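Local coordinates for protein methyl-coenzyme M reductase subunit beta (Methanosarcina barkeri, PDB 1E6Y) that catalyses, as part of the nickel-containing methyl-coenzyme M reductase complex, the methane-forming reaction of methyl-coenzyme M with coenzyme B, the final step of methanogenesis, at residues E[70-75]-E[150-155]; E[110-115]-E[127-132]. All coordinates share one frame; numbering follows the deposited sequence.

Both contacts lie in the N-terminal half of the chain, away from the coenzyme sites, their centres about 19 Å apart and their nearest atoms about 7 Å apart. Contact 2 is buried and joins the end of strand 107-111 to helix 125-141, within the sheet-and-helix core. Contact 1 is only partly buried and lies farther from the centre of the chain; it sets a loop without regular structure against the next helix, 149-157. Neither is joined by hydrogen bonds between its segments. In contact 1 methyl groups and a ring edge meet; in contact 2 a methyl rests on glycine backbone and a serine faces a valine.

Contact 1: residues E[70-75]-E[150-155]; sequences LNYDIV and PIVKSA
Leu-70 and Val-152 bury the most surface here, and a single methyl from each makes their contact: CD1 of Leu-70 lies 3.7 Å from CG2 of Val-152. The leucine reaches the helix because its side chain is extended beyond CB, with CD1 anti to CA (chi2 173°), which carries this branch outward from the loop. The same methyl has a second partner, since CD1 of Leu-70 is 4.0 Å from CG2 of Ile-151. Seen from CD1, the directions to these two methyls are about 92° apart, so the leucine tip fits the corner formed by consecutive helix residues. Only the short branch of Ile-151 takes part; CG1 and CD1 of that residue lead away from the loop.

CG2 of Val-152 is shared in turn. It stands near the ring plane of Tyr-72, at the edge, 4.0 Å from CE2 of Tyr-72, and CB of Leu-70 lies 4.0 Å above one ring face of Tyr-72, offset toward the rim. The ring therefore meets the loop's own leucine at its face and the helix at its edge. Its OH is hydrogen-bonded to Thr-144, which also touches Val-152, and the ring stacks with Phe-142. These apolar contacts join the loop between helices 46-55 and 78-89 to helix 149-157. Leu-53 of helix 46-55 and Ile-138 of helix 125-141 pack on Tyr-72, while Ile-138 and Met-139 also reach Val-152, placing the contact where three helices converge on the loop.

Contact 2: residues E[110-115]-E[127-132]; sequences IQSPKS and TTVGAA
Ile-110 faces Gly-130 across the closest backbone approach of the two segments, 6.3 Å between the CA atom of Ile-110 and the CA atom of Gly-130. Its CB points toward the helix but is still 4.9 Å from CA of Gly-130. At CB the side chain forks. The CG2 branch runs beside the glycine, bringing CG2 of Ile-110 to 4.2 Å from CA of Gly-130. CG1 stands farther back, 5.1 Å from CA of Gly-130, and serves mainly to carry the terminal methyl. With CD1 anti to CA (chi2 179°), the longer branch is fully extended and its tip rests on helix backbone: CD1 of Ile-110 is 4.1 Å from CA of Gly-130 and 4.0 Å from O of Gly-130. The methyl approaches that carbonyl from the side, at a C-O-CD1 angle of about 97°; with a methyl as the partner, a separation of this length from the oxygen is van der Waals packing.

The surrounding topology is that of a ferredoxin-like fold: strands 41-45, 98-102, 107-111 and 171-172 form an antiparallel sheet in the order 98-102, 107-111, 41-45, 171-172, with helices 78-89 and 125-141 as the two helices of the beta-alpha-beta-beta-alpha-beta pattern. Ile-110 touches both, since Val-85 and Val-89 of helix 78-89 also pack on it, and its backbone is hydrogen-bonded to Val-42 of the adjoining strand.

Beyond the strand end, Ser-112 faces the preceding helix residue more loosely, with OG of Ser-112 4.4 Å from CB of Val-129. Val-89 also touches Ser-112, whose backbone O is hydrogen-bonded to Arg-40. Val-129 packs in addition on Gly-223 of the second copy of this subunit, so helix 125-141 reaches from the sheet to the subunit interface.

Contact 1: residues E[70-75]-E[150-155]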
loop_
_atom_site.group_PDB
_atom_site.type_symbol
_atom_site.label_atom_id
_atom_site.label_comp_id
_atom_site.label_asym_id
_atom_site.label_seq_id
_atom_site.Cartn_x
_atom_site.Cartn_y
_atom_site.Cartn_z
ATOM N N LEU E 70 11.127 30.411 13.740
ATOM C CA LEU E 70 10.191 31.209 14.523
ATOM C C LEU E 70 10.434 30.957 16.007
ATOM O O LEU E 70 10.430 29.811 16.458
ATOM C CB LEU E 70 8.743 30.849 14.163
ATOM C CG LEU E 70 8.289 31.109 12.722
ATOM C CD1 LEU E 70 6.900 30.532 12.516
ATOM C CD2 LEU E 70 8.295 32.604 12.428
ATOM N N ASN E 71 10.711 32.025 16.747
ATOM C CA ASN E 71 11.012 31.918 18.170
ATOM C C ASN E 71 9.802 32.291 19.015
ATOM O O ASN E 71 9.604 33.456 19.364
ATOM C CB ASN E 71 12.204 32.810 18.527
ATOM C CG ASN E 71 13.438 32.468 17.724
ATOM O OD1 ASN E 71 13.824 31.303 17.627
ATOM N ND2 ASN E 71 14.029 33.472 17.088
ATOM N N TYR E 72 8.945 31.302 19.248
ATOM C CA TYR E 72 7.746 31.484 20.057
ATOM C C TYR E 72 7.942 30.771 21.387
ATOM O O TYR E 72 8.403 29.628 21.425
ATOM C CB TYR E 72 6.524 30.891 19.352
ATOM C CG TYR E 72 6.180 31.509 18.012
ATOM C CD1 TYR E 72 6.710 32.742 17.623
ATOM C CD2 TYR E 72 5.285 30.877 17.149
ATOM C CE1 TYR E 72 6.353 33.329 16.410
ATOM C CE2 TYR E 72 4.919 31.456 15.943
ATOM C CZ TYR E 72 5.453 32.680 15.579
ATOM O OH TYR E 72 5.070 33.253 14.390
ATOM N N ASP E 73 7.572 31.437 22.473
ATOM C CA ASP E 73 7.644 30.814 23.786
ATOM C C ASP E 73 6.371 30.019 24.058
ATOM O O ASP E 73 5.466 30.490 24.746
ATOM C CB ASP E 73 7.853 31.877 24.868
ATOM C CG ASP E 73 8.210 31.276 26.219
ATOM O OD1 ASP E 73 8.466 30.055 26.299
ATOM O OD2 ASP E 73 8.233 32.034 27.208
ATOM N N ILE E 74 6.305 28.817 23.496
ATOM C CA ILE E 74 5.131 27.963 23.636
ATOM C C ILE E 74 4.969 27.493 25.082
ATOM O O ILE E 74 3.904 27.653 25.677
ATOM C CB ILE E 74 5.226 26.723 22.713
ATOM C CG1 ILE E 74 5.517 27.155 21.269
ATOM C CG2 ILE E 74 3.940 25.909 22.795
ATOM C CD1 ILE E 74 4.443 28.026 20.643
ATOM N N VAL E 75 6.048 26.960 25.649
ATOM C CA VAL E 75 6.026 26.412 27.001
ATOM C C VAL E 75 5.749 27.487 28.057
ATOM O O VAL E 75 4.974 27.264 28.988
ATOM C CB VAL E 75 7.363 25.693 27.316
ATOM C CG1 VAL E 75 7.397 25.236 28.773
ATOM C CG2 VAL E 75 7.534 24.495 26.390
ATOM N N PRO E 150 2.560 28.115 7.039
ATOM C CA PRO E 150 2.922 26.718 6.761
ATOM C C PRO E 150 3.902 26.136 7.774
ATOM O O PRO E 150 3.854 24.942 8.081
ATOM C CB PRO E 150 3.537 26.782 5.364
ATOM C CG PRO E 150 2.887 27.959 4.738
ATOM C CD PRO E 150 2.787 28.961 5.852
ATOM N N ILE E 151 4.794 26.985 8.282
ATOM C CA ILE E 151 5.802 26.579 9.258
ATOM C C ILE E 151 5.162 26.278 10.617
ATOM O O ILE E 151 5.485 25.271 11.251
ATOM C CB ILE E 151 6.892 27.677 9.427
ATOM C CG1 ILE E 151 7.593 27.939 8.089
ATOM C CG2 ILE E 151 7.909 27.261 10.483
ATOM C CD1 ILE E 151 8.325 26.735 7.518
ATOM N N VAL E 152 4.231 27.128 11.043
ATOM C CA VAL E 152 3.500 26.892 12.286
ATOM C C VAL E 152 2.664 25.617 12.177
ATOM O O VAL E 152 2.690 24.767 13.070
ATOM C CB VAL E 152 2.572 28.084 12.631
ATOM C CG1 VAL E 152 1.685 27.737 13.821
ATOM C CG2 VAL E 152 3.405 29.315 12.944
ATOM N N LYS E 153 2.005 25.449 11.035
ATOM C CA LYS E 153 1.134 24.302 10.807
ATOM C C LYS E 153 1.905 22.988 10.892
ATOM O O LYS E 153 1.491 22.071 11.598
ATOM C CB LYS E 153 0.459 24.423 9.438
ATOM C CG LYS E 153 -0.728 23.498 9.248
ATOM C CD LYS E 153 -0.319 22.207 8.573
ATOM C CE LYS E 153 -1.512 21.303 8.353
ATOM N NZ LYS E 153 -1.124 20.082 7.603
ATOM N N SER E 154 3.049 22.925 10.217
ATOM C CA SER E 154 3.840 21.700 10.174
ATOM C C SER E 154 4.632 21.427 11.446
ATOM O O SER E 154 5.026 20.288 11.695
ATOM C CB SER E 154 4.789 21.718 8.978
ATOM O OG SER E 154 4.108 21.282 7.817
ATOM N N ALA E 155 4.866 22.464 12.249
ATOM C CA ALA E 155 5.447 22.267 13.575
ATOM C C ALA E 155 4.522 21.375 14.398
ATOM O O ALA E 155 4.982 20.548 15.185
ATOM C CB ALA E 155 5.648 23.606 14.275
#

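Contact 2: residues E[110-115]-E[127-132]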
loop_
_atom_site.group_PDB
_atom_site.type_symbol
_atom_site.label_atom_id
_atom_site.label_comp_id
_atom_site.label_asym_id
_atom_site.label_seq_id
_atom_site.Cartn_x
_atom_site.Cartn_y
_atom_site.Cartn_z
ATOM N N ILE E 110 -5.265 16.821 25.589
ATOM C CA ILE E 110 -6.448 17.376 24.941
ATOM C C ILE E 110 -7.498 16.293 24.785
ATOM O O ILE E 110 -7.331 15.361 23.996
ATOM C CB ILE E 110 -6.124 17.961 23.546
ATOM C CG1 ILE E 110 -5.011 19.007 23.655
ATOM C CG2 ILE E 110 -7.380 18.595 22.939
ATOM C CD1 ILE E 110 -4.616 19.610 22.330
ATOM N N GLN E 111 -8.542 16.374 25.602
ATOM C CA GLN E 111 -9.674 15.466 25.491
ATOM C C GLN E 111 -10.838 16.193 24.834
ATOM O O GLN E 111 -11.375 17.154 25.390
ATOM C CB GLN E 111 -10.089 14.955 26.873
ATOM C CG GLN E 111 -8.929 14.432 27.700
ATOM C CD GLN E 111 -9.381 13.639 28.903
ATOM O OE1 GLN E 111 -9.732 14.206 29.937
ATOM N NE2 GLN E 111 -9.366 12.317 28.780
ATOM N N SER E 112 -11.137 15.805 23.597
ATOM C CA SER E 112 -12.299 16.324 22.886
ATOM C C SER E 112 -13.564 15.937 23.642
ATOM O O SER E 112 -13.601 14.905 24.316
ATOM C CB SER E 112 -12.354 15.746 21.468
ATOM O OG SER E 112 -11.437 16.402 20.613
ATOM N N PRO E 113 -14.627 16.749 23.524
ATOM C CA PRO E 113 -15.936 16.333 24.036
ATOM C C PRO E 113 -16.427 15.068 23.338
ATOM O O PRO E 113 -16.110 14.838 22.169
ATOM C CB PRO E 113 -16.833 17.530 23.728
ATOM C CG PRO E 113 -16.184 18.178 22.541
ATOM C CD PRO E 113 -14.709 18.015 22.770
ATOM N N LYS E 114 -17.196 14.255 24.055
ATOM C CA LYS E 114 -17.755 13.022 23.504
ATOM C C LYS E 114 -18.528 13.257 22.213
ATOM O O LYS E 114 -18.564 12.393 21.341
ATOM C CB LYS E 114 -18.667 12.340 24.531
ATOM C CG LYS E 114 -17.912 11.524 25.555
ATOM C CD LYS E 114 -18.801 11.052 26.692
ATOM C CE LYS E 114 -18.011 10.145 27.631
ATOM N NZ LYS E 114 -18.675 9.913 28.946
ATOM N N SER E 115 -19.088 14.455 22.072
ATOM C CA SER E 115 -19.858 14.813 20.888
ATOM C C SER E 115 -19.071 14.676 19.581
ATOM O O SER E 115 -19.652 14.346 18.545
ATOM C CB SER E 115 -20.400 16.242 21.017
ATOM O OG SER E 115 -19.351 17.182 21.174
ATOM N N THR E 127 -7.344 13.919 17.146
ATOM C CA THR E 127 -6.053 14.354 16.630
ATOM C C THR E 127 -6.184 15.605 15.768
ATOM O O THR E 127 -5.445 16.568 15.951
ATOM C CB THR E 127 -5.383 13.239 15.802
ATOM O OG1 THR E 127 -5.093 12.125 16.655
ATOM C CG2 THR E 127 -4.085 13.732 15.175
ATOM N N THR E 128 -7.121 15.585 14.826
ATOM C CA THR E 128 -7.250 16.679 13.872
ATOM C C THR E 128 -7.759 17.959 14.528
ATOM O O THR E 128 -7.235 19.040 14.271
ATOM C CB THR E 128 -8.176 16.301 12.702
ATOM O OG1 THR E 128 -9.465 15.935 13.206
ATOM C CG2 THR E 128 -7.592 15.136 11.917
ATOM N N VAL E 129 -8.752 17.830 15.407
ATOM C CA VAL E 129 -9.271 18.976 16.151
ATOM C C VAL E 129 -8.247 19.470 17.174
ATOM O O VAL E 129 -8.013 20.672 17.290
ATOM C CB VAL E 129 -10.596 18.632 16.876
ATOM C CG1 VAL E 129 -11.049 19.808 17.733
ATOM C CG2 VAL E 129 -11.676 18.286 15.858
ATOM N N GLY E 130 -7.607 18.539 17.879
ATOM C CA GLY E 130 -6.537 18.909 18.794
ATOM C C GLY E 130 -5.418 19.677 18.107
ATOM O O GLY E 130 -5.039 20.766 18.546
ATOM N N ALA E 131 -4.955 19.155 16.973
ATOM C CA ALA E 131 -3.891 19.796 16.209
ATOM C C ALA E 131 -4.353 21.127 15.616
ATOM O O ALA E 131 -3.618 22.110 15.650
ATOM C CB ALA E 131 -3.402 18.864 15.107
ATOM N N ALA E 132 -5.595 21.168 15.138
ATOM C CA ALA E 132 -6.161 22.392 14.574
ATOM C C ALA E 132 -6.283 23.480 15.639
ATOM O O ALA E 132 -5.959 24.641 15.388
ATOM C CB ALA E 132 -7.522 22.107 13.959
#